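Local coordinates for cellobiose 2-epimerase (Caldibacillus thermoamylovorans, PDB 5ZHB), which catalyses the 2-epimerisation of the reducing-end sugar of cellobiose, and probably acts on related disaccharides by the same reaction, at residues H15-W20 with G349-Y353; A137-Y141 with W200-L205. All blocks are in the same frame, centred on the assembly; numbering follows the deposited sequence.

Overall arrangement
Contact 1 joins helix 2-21 to the loop between helix 326-343 and strand 355-356. It brings the first helix of the chain against a loop late in the sequence. Contact 2 is nested inside the long loop this closes, and packs helix 131-145 against the turn that leads into helix 203-220. The two contacts lie on opposite sides of the chain's centre. The centres of contacts 1 and 2 are about 34 Å apart. Their nearest atoms are about 20 Å apart, so they do not touch. The family belongs to the six-hairpin, (alpha/alpha)6-barrel group. Contact 1 is consistent with the two ends of the chain meeting in that barrel.

Contact 1: residues H15-W20 with G349-Y353; sequences HILPFW and GGEWY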
loop_
_atom_site.group_PDB
_atom_site.type_symbol
_atom_site.label_atom_id
_atom_site.label_comp_id
_atom_site.label_asym_id
_atom_site.label_seq_id
_atom_site.Cartn_x
_atom_site.Cartn_y
_atom_site.Cartn_z
ATOM N N HIS A 15 -19.580 -4.754 -4.385
ATOM C CA HIS A 15 -19.165 -5.684 -3.340
ATOM C C HIS A 15 -18.205 -4.963 -2.386
ATOM O O HIS A 15 -18.497 -4.867 -1.193
ATOM C CB HIS A 15 -18.643 -6.981 -3.968
ATOM C CG HIS A 15 -18.352 -8.090 -3.013
ATOM N ND1 HIS A 15 -19.197 -8.445 -1.983
ATOM C CD2 HIS A 15 -17.333 -8.953 -2.972
ATOM C CE1 HIS A 15 -18.665 -9.476 -1.336
ATOM N NE2 HIS A 15 -17.535 -9.799 -1.938
ATOM N N ILE A 16 -17.086 -4.433 -2.911
ATOM C CA ILE A 16 -16.003 -3.930 -2.063
ATOM C C ILE A 16 -16.446 -2.680 -1.316
ATOM O O ILE A 16 -16.421 -2.638 -0.088
ATOM C CB ILE A 16 -14.704 -3.648 -2.856
ATOM C CG1 ILE A 16 -14.168 -4.912 -3.518
ATOM C CG2 ILE A 16 -13.684 -3.022 -1.911
ATOM C CD1 ILE A 16 -12.984 -4.700 -4.451
ATOM N N LEU A 17 -16.763 -1.622 -2.048
ATOM C CA LEU A 17 -17.052 -0.355 -1.404
ATOM C C LEU A 17 -18.305 -0.407 -0.514
ATOM O O LEU A 17 -18.272 0.147 0.575
ATOM C CB LEU A 17 -17.110 0.745 -2.448
ATOM C CG LEU A 17 -15.808 0.943 -3.229
ATOM C CD1 LEU A 17 -15.967 1.971 -4.309
ATOM C CD2 LEU A 17 -14.679 1.333 -2.295
ATOM N N PRO A 18 -19.429 -1.048 -0.886
ATOM C CA PRO A 18 -20.539 -1.239 0.069
ATOM C C PRO A 18 -20.154 -1.955 1.362
ATOM O O PRO A 18 -20.672 -1.634 2.426
ATOM C CB PRO A 18 -21.607 -2.028 -0.733
ATOM C CG PRO A 18 -21.291 -1.715 -2.176
ATOM C CD PRO A 18 -19.762 -1.517 -2.243
ATOM N N PHE A 19 -19.242 -2.941 1.303
ATOM C CA PHE A 19 -18.838 -3.632 2.518
ATOM C C PHE A 19 -18.178 -2.653 3.501
ATOM O O PHE A 19 -18.531 -2.613 4.681
ATOM C CB PHE A 19 -17.883 -4.782 2.191
ATOM C CG PHE A 19 -17.127 -5.323 3.399
ATOM C CD1 PHE A 19 -15.908 -4.778 3.789
ATOM C CD2 PHE A 19 -17.628 -6.404 4.108
ATOM C CE1 PHE A 19 -15.233 -5.287 4.883
ATOM C CE2 PHE A 19 -16.963 -6.912 5.192
ATOM C CZ PHE A 19 -15.739 -6.388 5.561
ATOM N N TRP A 20 -17.239 -1.838 2.992
ATOM C CA TRP A 20 -16.534 -0.844 3.784
ATOM C C TRP A 20 -17.467 0.257 4.288
ATOM O O TRP A 20 -17.327 0.703 5.419
ATOM C CB TRP A 20 -15.344 -0.316 2.964
ATOM C CG TRP A 20 -14.299 -1.387 2.844
ATOM C CD1 TRP A 20 -14.080 -2.277 1.839
ATOM C CD2 TRP A 20 -13.439 -1.784 3.923
ATOM N NE1 TRP A 20 -13.110 -3.171 2.194
ATOM C CE2 TRP A 20 -12.705 -2.896 3.473
ATOM C CE3 TRP A 20 -13.208 -1.274 5.202
ATOM C CZ2 TRP A 20 -11.744 -3.501 4.274
ATOM C CZ3 TRP A 20 -12.271 -1.883 6.002
ATOM C CH2 TRP A 20 -11.572 -2.999 5.551
ATOM N N GLY A 349 -22.296 -10.561 3.771
ATOM C CA GLY A 349 -21.545 -9.922 4.829
ATOM C C GLY A 349 -20.046 -9.871 4.536
ATOM O O GLY A 349 -19.325 -9.231 5.288
ATOM N N GLY A 350 -19.597 -10.600 3.500
ATOM C CA GLY A 350 -18.176 -10.786 3.227
ATOM C C GLY A 350 -17.593 -9.778 2.238
ATOM O O GLY A 350 -18.278 -8.895 1.701
ATOM N N GLU A 351 -16.269 -9.894 2.016
ATOM C CA GLU A 351 -15.584 -9.034 1.059
ATOM C C GLU A 351 -14.596 -9.923 0.311
ATOM O O GLU A 351 -14.998 -10.855 -0.383
ATOM C CB GLU A 351 -15.023 -7.854 1.865
ATOM C CG GLU A 351 -14.351 -6.747 1.064
ATOM C CD GLU A 351 -12.828 -6.591 1.182
ATOM O OE1 GLU A 351 -12.342 -5.530 0.766
ATOM O OE2 GLU A 351 -12.142 -7.520 1.625
ATOM N N TRP A 352 -13.308 -9.733 0.606
ATOM C CA TRP A 352 -12.273 -10.646 0.156
ATOM C C TRP A 352 -11.658 -11.342 1.369
ATOM O O TRP A 352 -11.451 -10.779 2.442
ATOM C CB TRP A 352 -11.193 -9.888 -0.646
ATOM C CG TRP A 352 -11.623 -9.279 -1.963
ATOM C CD1 TRP A 352 -12.842 -8.825 -2.358
ATOM C CD2 TRP A 352 -10.754 -9.082 -3.105
ATOM N NE1 TRP A 352 -12.802 -8.362 -3.648
ATOM C CE2 TRP A 352 -11.526 -8.510 -4.134
ATOM C CE3 TRP A 352 -9.408 -9.361 -3.351
ATOM C CZ2 TRP A 352 -10.989 -8.190 -5.378
ATOM C CZ3 TRP A 352 -8.881 -9.047 -4.584
ATOM C CH2 TRP A 352 -9.660 -8.499 -5.588
ATOM N N TYR A 353 -11.276 -12.594 1.177
ATOM C CA TYR A 353 -10.480 -13.256 2.192
ATOM C C TYR A 353 -9.067 -12.677 2.252
ATOM O O TYR A 353 -8.549 -12.156 1.267
ATOM C CB TYR A 353 -10.364 -14.732 1.860
ATOM C CG TYR A 353 -11.677 -15.475 1.765
ATOM C CD1 TYR A 353 -12.535 -15.580 2.859
ATOM C CD2 TYR A 353 -11.987 -16.186 0.609
ATOM C CE1 TYR A 353 -13.728 -16.288 2.757
ATOM C CE2 TYR A 353 -13.160 -16.909 0.506
ATOM C CZ TYR A 353 -14.006 -16.991 1.592
ATOM O OH TYR A 353 -15.128 -17.735 1.446
#
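Phe19 and Glu351 both carry CG anti to the backbone N (chi1 165° and -175°), which places the ring and the methylenes against each other. Glu351 then bends at chi2 and swings its carboxylate over to Trp20. The contact lies in an (alpha/alpha)6-barrel, where the kinked helix 2-21 meets the loop before strand 355-356. Glu351 CB sits over the centre of the Phe19 ring, 3.6 Å from its centroid, a CH-pi contact. Gly349 O lies at the edge of the same ring, 3.3 Å from Phe19 CE2. Losing the ring to an alanine here would probably open a gap beside CB and CG of Glu351, and leave Gly349 O without its neighbour at the ring edge. Ile16 packs its CG1 and CD1 obliquely against the Trp352 indole, with CD1 4.1 Å from CE2 of Trp352. NE1 of Trp352 is hydrogen-bonded to Glu11 OE2. His15 NE2 donates to Glu351 O over 3.2 Å, a bent bond from above the carbonyl plane. The carboxylate is buried and gripped on both oxygens. OE2 takes the backbone N of Trp352 and a salt bridge from Lys372, which would probably favour its charged form. OE1 also accepts from Asn377. Trp20 NE1 donates to Glu351 OE1 at 2.9 Å, nearly straight at 167°, with OE1 in the indole plane but the N-H arriving from above the carboxylate plane.

Contact 2: residues A137-Y141 with W200-L205; sequences AKQLY and WEDEQL
Lys138 and Tyr141, one turn apart on helix 131-145, reach across to Trp200 and to the start of helix 203-220. Tyr141 can be followed outward. Its CB points toward the 200-205 segment, and its CG lies anti to the backbone N (chi1 167°), which carries the ring across to Trp200 and Leu205. One side of the ring, CD2 and CE2, meets the indole: CE2 lies 3.7 Å from Trp200 CZ3, at the indole edge. The two ring planes stand at 75°, an oblique pair. On the other side of the ring, CE1 rests 3.8 Å from Leu205 CD1. CZ comes near the same methyl. At the tip, OH lies 3.6 Å from Leu205 CA and shares a water with Asp202. That water is 2.7 Å from Tyr141 OH, in the plane of the ring, and donates to Asp202 OD2. The same OD2 caps the helix: Leu205 N donates to it at 2.8 Å, with Asp202 as the N-cap residue.

Lys138 runs extended beyond CG and lays its end over one face of the Trp200 indole. CE stands 3.6 Å from the centroid of the five-membered ring, almost on its normal, and NZ lies 3.7 Å from the same centroid, a cation-pi contact. Asp202 CB covers the opposite face, which holds the indole between the two.

Among the helices of the (alpha/alpha)6-barrel, helix 183-199 backs the contact: Tyr193 meets the Tyr141 ring edge-to-face, and Leu196 touches both Tyr141 and Leu205. Helix 131-145 also packs against helix 111-128 through Ala137 and Leu140.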
loop_
_atom_site.group_PDB
_atom_site.type_symbol
_atom_site.label_atom_id
_atom_site.label_comp_id
_atom_site.label_asym_id
_atom_site.label_seq_id
_atom_site.Cartn_x
_atom_site.Cartn_y
_atom_site.Cartn_z
ATOM N N ALA A 137 -0.535 17.389 4.987
ATOM C CA ALA A 137 0.355 16.559 4.181
ATOM C C ALA A 137 1.781 17.109 4.216
ATOM O O ALA A 137 2.751 16.381 4.481
ATOM C CB ALA A 137 -0.164 16.455 2.760
ATOM N N LYS A 138 1.894 18.428 4.035
ATOM C CA LYS A 138 3.187 19.088 4.097
ATOM C C LYS A 138 3.820 18.958 5.477
ATOM O O LYS A 138 5.025 18.769 5.551
ATOM C CB LYS A 138 3.091 20.547 3.643
ATOM C CG LYS A 138 2.661 20.720 2.190
ATOM C CD LYS A 138 2.813 22.142 1.670
ATOM C CE LYS A 138 2.073 22.408 0.402
ATOM N NZ LYS A 138 2.179 23.820 0.033
ATOM N N GLN A 139 3.049 19.074 6.569
ATOM C CA GLN A 139 3.629 18.852 7.891
ATOM C C GLN A 139 4.246 17.450 8.018
ATOM O O GLN A 139 5.319 17.285 8.592
ATOM C CB GLN A 139 2.649 18.999 9.053
ATOM C CG GLN A 139 2.154 20.423 9.279
ATOM C CD GLN A 139 1.204 20.509 10.456
ATOM O OE1 GLN A 139 1.493 19.975 11.537
ATOM N NE2 GLN A 139 0.059 21.145 10.233
ATOM N N LEU A 140 3.534 16.416 7.560
ATOM C CA LEU A 140 4.043 15.057 7.670
ATOM C C LEU A 140 5.293 14.892 6.808
ATOM O O LEU A 140 6.236 14.269 7.250
ATOM C CB LEU A 140 2.953 14.056 7.284
ATOM C CG LEU A 140 1.674 14.112 8.123
ATOM C CD1 LEU A 140 0.609 13.124 7.654
ATOM C CD2 LEU A 140 2.031 13.857 9.573
ATOM N N TYR A 141 5.275 15.437 5.582
ATOM C CA TYR A 141 6.440 15.460 4.697
ATOM C C TYR A 141 7.643 16.043 5.446
ATOM O O TYR A 141 8.739 15.489 5.432
ATOM C CB TYR A 141 6.065 16.225 3.417
ATOM C CG TYR A 141 7.224 16.623 2.510
ATOM C CD1 TYR A 141 8.024 15.658 1.901
ATOM C CD2 TYR A 141 7.548 17.962 2.285
ATOM C CE1 TYR A 141 9.106 16.010 1.112
ATOM C CE2 TYR A 141 8.621 18.329 1.481
ATOM C CZ TYR A 141 9.387 17.350 0.875
ATOM O OH TYR A 141 10.461 17.677 0.102
ATOM N N TRP A 200 1.484 19.318 -5.653
ATOM C CA TRP A 200 2.419 20.323 -5.174
ATOM C C TRP A 200 3.742 20.070 -5.884
ATOM O O TRP A 200 4.544 19.250 -5.443
ATOM C CB TRP A 200 2.589 20.255 -3.649
ATOM C CG TRP A 200 3.488 21.305 -3.037
ATOM C CD1 TRP A 200 3.409 22.661 -3.205
ATOM C CD2 TRP A 200 4.599 21.073 -2.139
ATOM N NE1 TRP A 200 4.393 23.283 -2.480
ATOM C CE2 TRP A 200 5.140 22.341 -1.821
ATOM C CE3 TRP A 200 5.184 19.929 -1.574
ATOM C CZ2 TRP A 200 6.232 22.489 -0.969
ATOM C CZ3 TRP A 200 6.266 20.076 -0.731
ATOM C CH2 TRP A 200 6.780 21.343 -0.432
ATOM N N GLU A 201 3.944 20.743 -7.025
ATOM C CA GLU A 201 5.092 20.456 -7.875
ATOM C C GLU A 201 6.321 21.205 -7.373
ATOM O O GLU A 201 6.827 22.089 -8.051
ATOM C CB GLU A 201 4.781 20.815 -9.331
ATOM C CG GLU A 201 3.604 20.022 -9.893
ATOM C CD GLU A 201 3.429 20.093 -11.397
ATOM O OE1 GLU A 201 4.351 20.617 -12.057
ATOM O OE2 GLU A 201 2.379 19.635 -11.900
ATOM N N ASP A 202 6.827 20.796 -6.208
ATOM C CA ASP A 202 7.989 21.399 -5.586
ATOM C C ASP A 202 9.275 20.771 -6.117
ATOM O O ASP A 202 9.427 19.549 -6.135
ATOM C CB ASP A 202 7.944 21.187 -4.082
ATOM C CG ASP A 202 9.138 21.753 -3.344
ATOM O OD1 ASP A 202 9.198 22.978 -3.280
ATOM O OD2 ASP A 202 10.014 20.963 -2.915
ATOM N N GLU A 203 10.254 21.608 -6.488
ATOM C CA GLU A 203 11.482 21.107 -7.093
ATOM C C GLU A 203 12.299 20.293 -6.083
ATOM O O GLU A 203 12.917 19.273 -6.427
ATOM C CB GLU A 203 12.267 22.282 -7.694
ATOM C CG GLU A 203 13.564 21.874 -8.394
ATOM C CD GLU A 203 13.483 21.177 -9.755
ATOM O OE1 GLU A 203 12.428 21.141 -10.441
ATOM O OE2 GLU A 203 14.544 20.627 -10.130
ATOM N N GLN A 204 12.330 20.718 -4.823
ATOM C CA GLN A 204 13.045 19.930 -3.831
ATOM C C GLN A 204 12.409 18.534 -3.668
ATOM O O GLN A 204 13.129 17.532 -3.583
ATOM C CB GLN A 204 13.160 20.683 -2.508
ATOM C CG GLN A 204 13.932 19.894 -1.457
ATOM C CD GLN A 204 14.366 20.739 -0.276
ATOM O OE1 GLN A 204 14.846 21.869 -0.428
ATOM N NE2 GLN A 204 14.217 20.184 0.921
ATOM N N LEU A 205 11.076 18.466 -3.601
ATOM C CA LEU A 205 10.349 17.198 -3.503
ATOM C C LEU A 205 10.732 16.308 -4.693
ATOM O O LEU A 205 11.145 15.151 -4.515
ATOM C CB LEU A 205 8.850 17.493 -3.452
ATOM C CG LEU A 205 7.896 16.296 -3.588
ATOM C CD1 LEU A 205 8.179 15.228 -2.528
ATOM C CD2 LEU A 205 6.463 16.703 -3.528
HETATM O O HOH W 1 10.477 20.316 -0.336
#